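Ribose/Galactose Isomerase (Vibrio parahaemolyticus, PDB 3ONO) probably interconverts the aldose and ketose forms of sugar phosphates, as an isomerase of the LacAB/RpiB family. Local coordinates at residues 93-98 with 130-135; 103-108 with 139-144. One frame throughout, in Å; residues are numbered along the deposited sequence.

Contacts 1 and 2 both pack helix 98-108 and the residues leading into it against helix 125-136 and what follows it; their centres lie about 13 Å apart. Along the chain the segments alternate: 93-98, then 103-108, then 130-135, then 139-144. Contact 1 joins the exit of strand 92-94, an outermost strand of the parallel sheet within this chain, and the turn into helix 98-108 to helix 125-136. Contact 2 ties the later part of helix 98-108 to the loop after helix 125-136. Helix 98-108 is thereby fastened at its start and in its later part, and both contacts also touch the third subunit of the four-chain assembly.

Contact 1: residues 93-98 with 130-135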
loop_
_atom_site.group_PDB
_atom_site.type_symbol
_atom_site.label_atom_id
_atom_site.label_comp_id
_atom_site.label_asym_id
_atom_site.label_seq_id
_atom_site.Cartn_x
_atom_site.Cartn_y
_atom_site.Cartn_z
ATOM N N GLY A 93 -9.224 -12.198 -9.452
ATOM C CA GLY A 93 -8.882 -10.832 -9.048
ATOM C C GLY A 93 -7.450 -10.722 -8.514
ATOM O O GLY A 93 -6.840 -11.725 -8.178
ATOM N N TYR A 94 -6.910 -9.510 -8.417
ATOM C CA TYR A 94 -5.663 -9.330 -7.669
ATOM C C TYR A 94 -5.990 -9.346 -6.177
ATOM O O TYR A 94 -7.118 -9.080 -5.777
ATOM C CB TYR A 94 -4.946 -8.013 -8.057
ATOM C CG TYR A 94 -5.660 -6.740 -7.639
ATOM C CD1 TYR A 94 -5.605 -6.290 -6.312
ATOM C CD2 TYR A 94 -6.385 -5.976 -8.557
ATOM C CE1 TYR A 94 -6.273 -5.120 -5.899
ATOM C CE2 TYR A 94 -7.048 -4.787 -8.153
ATOM C CZ TYR A 94 -6.983 -4.377 -6.831
ATOM O OH TYR A 94 -7.645 -3.237 -6.425
ATOM N N CYS A 95 -5.009 -9.681 -5.353
ATOM C CA CYS A 95 -5.236 -9.599 -3.924
ATOM C C CYS A 95 -3.933 -9.246 -3.256
ATOM O O CYS A 95 -3.050 -10.091 -3.164
ATOM C CB CYS A 95 -5.736 -10.939 -3.403
ATOM S SG CYS A 95 -6.507 -10.746 -1.820
ATOM N N LEU A 96 -3.820 -8.002 -2.797
ATOM C CA LEU A 96 -2.566 -7.502 -2.239
ATOM C C LEU A 96 -2.631 -7.213 -0.743
ATOM O O LEU A 96 -1.606 -7.155 -0.070
ATOM C CB LEU A 96 -2.148 -6.237 -2.987
ATOM C CG LEU A 96 -1.953 -6.454 -4.491
ATOM C CD1 LEU A 96 -1.567 -5.134 -5.131
ATOM C CD2 LEU A 96 -0.894 -7.516 -4.768
ATOM N N GLU A 97 -3.833 -7.021 -0.222
ATOM C CA GLU A 97 -4.002 -6.703 1.205
ATOM C C GLU A 97 -5.409 -7.192 1.552
ATOM O O GLU A 97 -6.227 -7.402 0.654
ATOM C CB GLU A 97 -3.779 -5.216 1.459
ATOM C CG GLU A 97 -4.709 -4.294 0.693
ATOM C CD GLU A 97 -5.937 -3.967 1.520
ATOM O OE1 GLU A 97 -6.028 -4.482 2.655
ATOM O OE2 GLU A 97 -6.798 -3.196 1.056
ATOM N N PRO A 98 -5.682 -7.446 2.828
ATOM C CA PRO A 98 -6.916 -8.134 3.231
ATOM C C PRO A 98 -8.233 -7.564 2.701
ATOM O O PRO A 98 -9.117 -8.344 2.347
ATOM C CB PRO A 98 -6.892 -8.037 4.755
ATOM C CG PRO A 98 -5.442 -7.960 5.075
ATOM C CD PRO A 98 -4.779 -7.208 3.975
ATOM N N ARG A 130 -1.545 -14.492 5.560
ATOM C CA ARG A 130 -2.503 -15.040 6.513
ATOM C C ARG A 130 -3.796 -14.226 6.565
ATOM O O ARG A 130 -4.900 -14.779 6.521
ATOM C CB ARG A 130 -1.876 -15.087 7.921
ATOM C CG ARG A 130 -2.784 -15.701 8.968
ATOM C CD ARG A 130 -2.112 -15.661 10.369
ATOM N NE ARG A 130 -0.793 -16.289 10.320
ATOM C CZ ARG A 130 0.219 -16.040 11.155
ATOM N NH1 ARG A 130 0.102 -15.147 12.141
ATOM N NH2 ARG A 130 1.373 -16.682 10.984
ATOM N N TYR A 131 -3.644 -12.908 6.682
ATOM C CA TYR A 131 -4.778 -12.011 6.856
ATOM C C TYR A 131 -5.644 -11.991 5.582
ATOM O O TYR A 131 -6.876 -11.894 5.635
ATOM C CB TYR A 131 -4.284 -10.605 7.161
ATOM C CG TYR A 131 -3.485 -10.449 8.449
ATOM C CD1 TYR A 131 -3.374 -11.491 9.373
ATOM C CD2 TYR A 131 -2.836 -9.249 8.739
ATOM C CE1 TYR A 131 -2.640 -11.315 10.564
ATOM C CE2 TYR A 131 -2.121 -9.076 9.899
ATOM C CZ TYR A 131 -2.010 -10.106 10.797
ATOM O OH TYR A 131 -1.288 -9.885 11.956
ATOM N N ILE A 132 -4.985 -12.061 4.436
ATOM C CA ILE A 132 -5.712 -12.181 3.167
ATOM C C ILE A 132 -6.591 -13.427 3.179
ATOM O O ILE A 132 -7.757 -13.374 2.788
ATOM C CB ILE A 132 -4.742 -12.218 1.962
ATOM C CG1 ILE A 132 -4.225 -10.806 1.650
ATOM C CG2 ILE A 132 -5.418 -12.901 0.715
ATOM C CD1 ILE A 132 -2.994 -10.804 0.700
ATOM N N PHE A 133 -6.051 -14.552 3.639
ATOM C CA PHE A 133 -6.821 -15.784 3.641
ATOM C C PHE A 133 -7.976 -15.699 4.633
ATOM O O PHE A 133 -9.063 -16.218 4.387
ATOM C CB PHE A 133 -5.930 -16.998 3.942
ATOM C CG PHE A 133 -4.920 -17.312 2.850
ATOM C CD1 PHE A 133 -5.123 -16.887 1.542
ATOM C CD2 PHE A 133 -3.770 -18.034 3.139
ATOM C CE1 PHE A 133 -4.179 -17.176 0.514
ATOM C CE2 PHE A 133 -2.823 -18.341 2.148
ATOM C CZ PHE A 133 -3.028 -17.907 0.808
ATOM N N GLU A 134 -7.731 -15.032 5.752
ATOM C CA GLU A 134 -8.770 -14.826 6.749
ATOM C C GLU A 134 -9.972 -14.112 6.161
ATOM O O GLU A 134 -11.108 -14.471 6.451
ATOM C CB GLU A 134 -8.216 -14.015 7.933
ATOM C CG GLU A 134 -7.175 -14.783 8.714
ATOM C CD GLU A 134 -6.563 -13.964 9.867
ATOM O OE1 GLU A 134 -6.894 -12.765 10.004
ATOM O OE2 GLU A 134 -5.751 -14.536 10.626
ATOM N N LYS A 135 -9.726 -13.065 5.376
ATOM C CA LYS A 135 -10.830 -12.312 4.791
ATOM C C LYS A 135 -11.417 -12.988 3.536
ATOM O O LYS A 135 -12.614 -12.869 3.259
ATOM C CB LYS A 135 -10.404 -10.876 4.491
ATOM C CG LYS A 135 -9.915 -10.083 5.707
ATOM C CD LYS A 135 -10.833 -10.237 6.901
ATOM C CE LYS A 135 -10.252 -9.431 8.091
ATOM N NZ LYS A 135 -10.834 -9.824 9.389
#
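The link from strand 92-94 of the parallel sheet to helix 98-108 meets helix 125-136 here, with Ile-132 and Pro-98 carrying most of the contact. Ile-132 spreads its branches along the incoming chain. Its CD1 lies by the carbonyl carbon of Leu-96, and CG1 of Ile-132 sits 3.8 Å from N of Pro-98, against the peptide that joins Glu-97 to the proline. The third branch, CG2, faces the sulfur of Cys-95; the thiol is modelled in two positions, and in one of them SG comes to 3.5 Å from CG2 of Ile-132, a contact to be taken as tentative. The cysteine side chain also touches Ile-113 and Leu-115 of the neighbouring strand 112-116.

Pro-98, where the chain turns into helix 98-108, touches Tyr-131 and Lys-135, which are one helical turn apart. The proline ring and the side chain of Tyr-131 run side by side, CG of Pro-98 3.6 Å from CB of Tyr-131, and CB of Pro-98 is 3.8 Å from CG of Lys-135. A bend at chi2 (-46°) lets CB and CG of the lysine lie on the proline while the rest of the chain leads away, to a salt bridge with Glu-134 of the third subunit; Tyr-131 of that subunit makes a cation-pi contact with the same lysine. Glu-97, at the N-cap position, turns from the contact to Ser-99 and to Lys-119 of the second subunit.

No hydrogen bond crosses between the two segments: apolar surfaces do the joining, and the charges of Glu-97 and Lys-135 pair with residues of neighbouring subunits. The interface is therefore apolar at its centre, with intersubunit ion pairs beside it.

Contact 2: residues 103-108 with 139-144; sequences LFNQIN and GKRGEG
Gln-106 reaches the loop with both ends of its amide. OE1 of Gln-106 accepts a nearly straight bond (165°) from N of Glu-143 at 2.9 Å. On the other side of the amide, NE2 points at the carbonyl O of Lys-140, close to the amide plane; this bond is modelled too short for its length to be trusted, and Lys-140 is poorly ordered. If both bonds are real, the pair would set the rotation of the amide. A bend at chi2 (-41°) curls the side chain back to bring the group there.

Two backbone bonds add to this: N of Gly-142 donates to O of Asn-105 at 2.7 Å, and N of Gly-144 to O of Gln-106 at 2.9 Å. The loop supplies N-H groups to these two successive carbonyls of the helix. CA of Gly-142 adds a C-H...O contact to O of Gln-106.

Farther out, Asn-105 and Arg-141 run side by side, CG of Asn-105 lying 3.9 Å from CG of Arg-141 in the conformer modelled here, one of two for the arginine. The amide nitrogen of Asn-105 bonds to O of Ala-136, at the end of helix 125-136. The contact therefore fastens the later part of helix 98-108 to the loop running from helix 125-136 to helix 150-167, whose Gln-154 NE2 is hydrogen-bonded to the carbonyl O of Gly-142.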
loop_
_atom_site.group_PDB
_atom_site.type_symbol
_atom_site.label_atom_id
_atom_site.label_comp_id
_atom_site.label_asym_id
_atom_site.label_seq_id
_atom_site.Cartn_x
_atom_site.Cartn_y
_atom_site.Cartn_z
ATOM N N LEU A 103 -13.667 -7.292 -0.629
ATOM C CA LEU A 103 -14.339 -6.578 -1.720
ATOM C C LEU A 103 -14.460 -7.451 -2.967
ATOM O O LEU A 103 -15.487 -7.438 -3.645
ATOM C CB LEU A 103 -13.592 -5.296 -2.081
ATOM C CG LEU A 103 -13.617 -4.231 -0.984
ATOM C CD1 LEU A 103 -12.717 -3.074 -1.359
ATOM C CD2 LEU A 103 -15.078 -3.780 -0.753
ATOM N N PHE A 104 -13.409 -8.194 -3.293
ATOM C CA PHE A 104 -13.489 -9.082 -4.447
ATOM C C PHE A 104 -14.662 -10.049 -4.288
ATOM O O PHE A 104 -15.471 -10.219 -5.199
ATOM C CB PHE A 104 -12.192 -9.869 -4.614
ATOM C CG PHE A 104 -12.224 -10.880 -5.746
ATOM C CD1 PHE A 104 -12.175 -10.473 -7.067
ATOM C CD2 PHE A 104 -12.284 -12.239 -5.468
ATOM C CE1 PHE A 104 -12.171 -11.407 -8.096
ATOM C CE2 PHE A 104 -12.290 -13.180 -6.506
ATOM C CZ PHE A 104 -12.235 -12.746 -7.813
ATOM N N ASN A 105 -14.758 -10.679 -3.127
ATOM C CA ASN A 105 -15.835 -11.648 -2.904
ATOM C C ASN A 105 -17.210 -11.012 -3.000
ATOM O O ASN A 105 -18.145 -11.618 -3.533
ATOM C CB ASN A 105 -15.713 -12.282 -1.528
ATOM C CG ASN A 105 -14.665 -13.370 -1.473
ATOM O OD1 ASN A 105 -14.264 -13.919 -2.490
ATOM N ND2 ASN A 105 -14.245 -13.712 -0.256
ATOM N N GLN A 106 -17.352 -9.808 -2.473
ATOM C CA GLN A 106 -18.667 -9.165 -2.450
ATOM C C GLN A 106 -19.070 -8.530 -3.787
ATOM O O GLN A 106 -20.228 -8.631 -4.191
ATOM C CB GLN A 106 -18.768 -8.131 -1.334
ATOM C CG GLN A 106 -18.498 -8.687 0.059
ATOM C CD GLN A 106 -19.119 -10.052 0.281
ATOM O OE1 GLN A 106 -20.282 -10.305 -0.101
ATOM N NE2 GLN A 106 -18.344 -10.957 0.893
ATOM N N ILE A 107 -18.116 -7.881 -4.455
ATOM C CA ILE A 107 -18.403 -7.108 -5.663
ATOM C C ILE A 107 -18.309 -7.982 -6.909
ATOM O O ILE A 107 -19.211 -7.984 -7.765
ATOM C CB ILE A 107 -17.426 -5.919 -5.814
ATOM C CG1 ILE A 107 -17.573 -4.919 -4.638
ATOM C CG2 ILE A 107 -17.603 -5.231 -7.188
ATOM C CD1 ILE A 107 -16.481 -3.847 -4.694
ATOM N N ASN A 108 -17.224 -8.743 -7.012
ATOM C CA ASN A 108 -16.986 -9.519 -8.215
ATOM C C ASN A 108 -17.455 -10.968 -8.104
ATOM O O ASN A 108 -17.873 -11.567 -9.101
ATOM C CB ASN A 108 -15.494 -9.463 -8.549
ATOM C CG ASN A 108 -14.968 -8.046 -8.528
ATOM O OD1 ASN A 108 -14.344 -7.619 -7.554
ATOM N ND2 ASN A 108 -15.246 -7.294 -9.591
ATOM N N GLY A 139 -17.057 -15.925 5.963
ATOM C CA GLY A 139 -18.273 -15.198 5.648
ATOM C C GLY A 139 -18.884 -15.526 4.298
ATOM O O GLY A 139 -18.494 -16.486 3.636
ATOM N N LYS A 140 -19.852 -14.712 3.888
ATOM C CA LYS A 140 -20.558 -14.957 2.640
ATOM C C LYS A 140 -19.974 -14.166 1.480
ATOM O O LYS A 140 -19.201 -13.219 1.673
ATOM C CB LYS A 140 -22.051 -14.653 2.781
ATOM C CG LYS A 140 -22.773 -15.568 3.751
ATOM C CD LYS A 140 -24.272 -15.336 3.721
ATOM C CE LYS A 140 -24.908 -15.755 5.037
ATOM N NZ LYS A 140 -24.373 -14.956 6.179
ATOM N N ARG A 141 -20.367 -14.541 0.271
ATOM C CA ARG A 141 -19.804 -13.952 -0.932
ATOM C C ARG A 141 -20.906 -13.425 -1.853
ATOM O O ARG A 141 -22.043 -13.918 -1.828
ATOM C CB ARG A 141 -18.913 -14.985 -1.636
ATOM C CG ARG A 141 -17.810 -15.540 -0.718
ATOM C CD ARG A 141 -16.960 -16.655 -1.365
ATOM N NE ARG A 141 -17.680 -17.925 -1.456
ATOM C CZ ARG A 141 -17.764 -18.827 -0.475
ATOM N NH1 ARG A 141 -17.169 -18.608 0.690
ATOM N NH2 ARG A 141 -18.447 -19.952 -0.660
ATOM N N GLY A 142 -20.572 -12.407 -2.642
ATOM C CA GLY A 142 -21.489 -11.821 -3.602
ATOM C C GLY A 142 -22.655 -10.997 -3.096
ATOM O O GLY A 142 -23.679 -10.946 -3.769
ATOM N N GLU A 143 -22.516 -10.324 -1.949
ATOM C CA GLU A 143 -23.622 -9.539 -1.418
ATOM C C GLU A 143 -23.568 -8.093 -1.868
ATOM O O GLU A 143 -24.441 -7.293 -1.532
ATOM C CB GLU A 143 -23.671 -9.621 0.111
ATOM C CG GLU A 143 -23.869 -11.037 0.618
ATOM C CD GLU A 143 -24.139 -11.101 2.114
ATOM O OE1 GLU A 143 -23.535 -10.303 2.868
ATOM O OE2 GLU A 143 -24.959 -11.953 2.526
ATOM N N GLY A 144 -22.541 -7.750 -2.638
ATOM C CA GLY A 144 -22.334 -6.367 -3.037
ATOM C C GLY A 144 -21.640 -5.530 -1.960
ATOM O O GLY A 144 -21.663 -5.894 -0.782
#